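Local coordinates for nucleotidyltransferase-like protein (Exiguobacterium sibiricum, PDB 3C18) that is of unproven function but probably transfers nucleotidyl groups, and pairs with a second copy of itself, at residues R133-G137 against H152-A156. Residues are numbered along the deposited sequence; the frame is centred on the assembly and turned at random. Where two conformers were deposited one is given.
Sequences RFQDG and HVHHA
Arg133 bends twice along its side chain, at chi2 and again at chi3 (73°), which turns its NE toward His152 and its NH2 toward Asp136, three residues on. The His152 ring, with CG beside the backbone N, reaches across from the facing helix. The two segments form part of an antiparallel helical hairpin, helices 116-142 and 146-167, in the YgxA-like substrate binding domain. Their local axes approach to 7.8 Å.

One side-chain hydrogen bond joins them. Arg133 NE donates to His152 ND1 over 3.0 Å, with an N-H...N angle of 156°. ND1 must therefore act as the acceptor, without a proton. The guanidinium and the ring are turned 59° against each other, and the bond is tilted out of both planes, more from the ring than from the guanidinium. The other end of the guanidinium is held from within its own helix: Arg133 NH2 makes a salt bridge with Asp136 OD2 at 2.7 Å, meeting the carboxylate from above its plane. Two bonds thus limit how the guanidinium can turn. With an alanine in place of Arg133, His152 ND1 would probably lose its donor and the Asp136 carboxylate its charged mate.

Beside these polar groups the helices pack closely. Gly137 lies against His152 CB. On the far sides, Phe134 packs on Leu212 and Leu216 of helix 201-218, while His154 stacks on His154 of the second subunit. The aliphatic part of Arg133 completes the contact: its CD lies 3.6 Å from His155 CB, and its CB rests 3.7 Å from Ala156 CB.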
loop_
_atom_site.group_PDB
_atom_site.type_symbol
_atom_site.label_atom_id
_atom_site.label_comp_id
_atom_site.label_asym_id
_atom_site.label_seq_id
_atom_site.Cartn_x
_atom_site.Cartn_y
_atom_site.Cartn_z
ATOM N N ARG A 133 -10.912 -0.598 7.375
ATOM C CA ARG A 133 -10.949 -2.057 7.636
ATOM C C ARG A 133 -12.150 -2.432 8.505
ATOM O O ARG A 133 -12.828 -3.453 8.288
ATOM C CB ARG A 133 -9.628 -2.562 8.239
ATOM C CG ARG A 133 -8.433 -2.441 7.315
ATOM C CD ARG A 133 -8.384 -3.469 6.181
ATOM N NE ARG A 133 -9.362 -3.226 5.126
ATOM C CZ ARG A 133 -9.255 -2.277 4.196
ATOM N NH1 ARG A 133 -8.215 -1.473 4.177
ATOM N NH2 ARG A 133 -10.217 -2.104 3.310
ATOM N N PHE A 134 -12.447 -1.574 9.461
ATOM C CA PHE A 134 -13.607 -1.777 10.359
ATOM C C PHE A 134 -14.909 -1.752 9.549
ATOM O O PHE A 134 -15.777 -2.593 9.659
ATOM C CB PHE A 134 -13.629 -0.729 11.473
ATOM C CG PHE A 134 -14.928 -0.676 12.224
ATOM C CD1 PHE A 134 -15.228 -1.622 13.195
ATOM C CD2 PHE A 134 -15.844 0.320 11.971
ATOM C CE1 PHE A 134 -16.423 -1.582 13.855
ATOM C CE2 PHE A 134 -17.034 0.366 12.649
ATOM C CZ PHE A 134 -17.317 -0.598 13.599
ATOM N N GLN A 135 -15.026 -0.779 8.683
ATOM C CA GLN A 135 -16.251 -0.647 7.867
ATOM C C GLN A 135 -16.450 -1.828 6.953
ATOM O O GLN A 135 -17.568 -2.315 6.765
ATOM C CB GLN A 135 -16.219 0.666 7.080
ATOM C CG GLN A 135 -16.427 1.852 8.033
ATOM C CD GLN A 135 -16.243 3.200 7.357
ATOM O OE1 GLN A 135 -15.630 3.307 6.281
ATOM N NE2 GLN A 135 -16.747 4.243 8.008
ATOM N N ASP A 136 -15.363 -2.339 6.407
ATOM C CA ASP A 136 -15.466 -3.440 5.445
ATOM C C ASP A 136 -15.852 -4.666 6.225
ATOM O O ASP A 136 -16.643 -5.494 5.782
ATOM C CB ASP A 136 -14.138 -3.731 4.728
ATOM C CG ASP A 136 -13.829 -2.742 3.625
ATOM O OD1 ASP A 136 -14.628 -1.814 3.386
ATOM O OD2 ASP A 136 -12.774 -2.904 2.998
ATOM N N GLY A 137 -15.218 -4.792 7.386
ATOM C CA GLY A 137 -15.436 -5.916 8.283
ATOM C C GLY A 137 -16.880 -6.014 8.721
ATOM O O GLY A 137 -17.468 -7.088 8.789
ATOM N N HIS A 152 -10.725 -8.596 7.497
ATOM C CA HIS A 152 -10.730 -7.140 7.691
ATOM C C HIS A 152 -10.706 -6.753 9.152
ATOM O O HIS A 152 -10.020 -5.825 9.541
ATOM C CB HIS A 152 -11.881 -6.492 6.932
ATOM C CG HIS A 152 -11.716 -6.606 5.457
ATOM N ND1 HIS A 152 -11.269 -5.560 4.676
ATOM C CD2 HIS A 152 -11.846 -7.665 4.622
ATOM C CE1 HIS A 152 -11.183 -5.955 3.419
ATOM N NE2 HIS A 152 -11.512 -7.229 3.361
ATOM N N VAL A 153 -11.399 -7.530 9.965
ATOM C CA VAL A 153 -11.426 -7.239 11.388
ATOM C C VAL A 153 -10.022 -7.368 11.954
ATOM O O VAL A 153 -9.568 -6.549 12.759
ATOM C CB VAL A 153 -12.387 -8.131 12.162
ATOM C CG1 VAL A 153 -12.006 -8.138 13.615
ATOM C CG2 VAL A 153 -13.812 -7.606 11.958
ATOM N N HIS A 154 -9.322 -8.391 11.486
ATOM C CA HIS A 154 -7.959 -8.687 11.968
ATOM C C HIS A 154 -7.032 -7.545 11.564
ATOM O O HIS A 154 -6.252 -7.026 12.351
ATOM C CB HIS A 154 -7.481 -10.034 11.408
ATOM C CG HIS A 154 -6.067 -10.351 11.739
ATOM N ND1 HIS A 154 -5.011 -9.846 11.018
ATOM C CD2 HIS A 154 -5.525 -11.100 12.730
ATOM C CE1 HIS A 154 -3.879 -10.251 11.559
ATOM N NE2 HIS A 154 -4.161 -11.025 12.589
ATOM N N HIS A 155 -7.165 -7.106 10.333
ATOM C CA HIS A 155 -6.343 -6.009 9.832
ATOM C C HIS A 155 -6.641 -4.742 10.615
ATOM O O HIS A 155 -5.747 -3.990 10.990
ATOM C CB HIS A 155 -6.593 -5.772 8.346
ATOM C CG HIS A 155 -6.105 -6.875 7.456
ATOM N ND1 HIS A 155 -5.960 -6.716 6.098
ATOM C CD2 HIS A 155 -5.726 -8.149 7.727
ATOM C CE1 HIS A 155 -5.527 -7.844 5.564
ATOM N NE2 HIS A 155 -5.366 -8.727 6.533
ATOM N N ALA A 156 -7.916 -4.504 10.883
ATOM C CA ALA A 156 -8.305 -3.293 11.637
ATOM C C ALA A 156 -7.649 -3.324 12.978
ATOM O O ALA A 156 -7.190 -2.326 13.500
ATOM C CB ALA A 156 -9.845 -3.212 11.827
#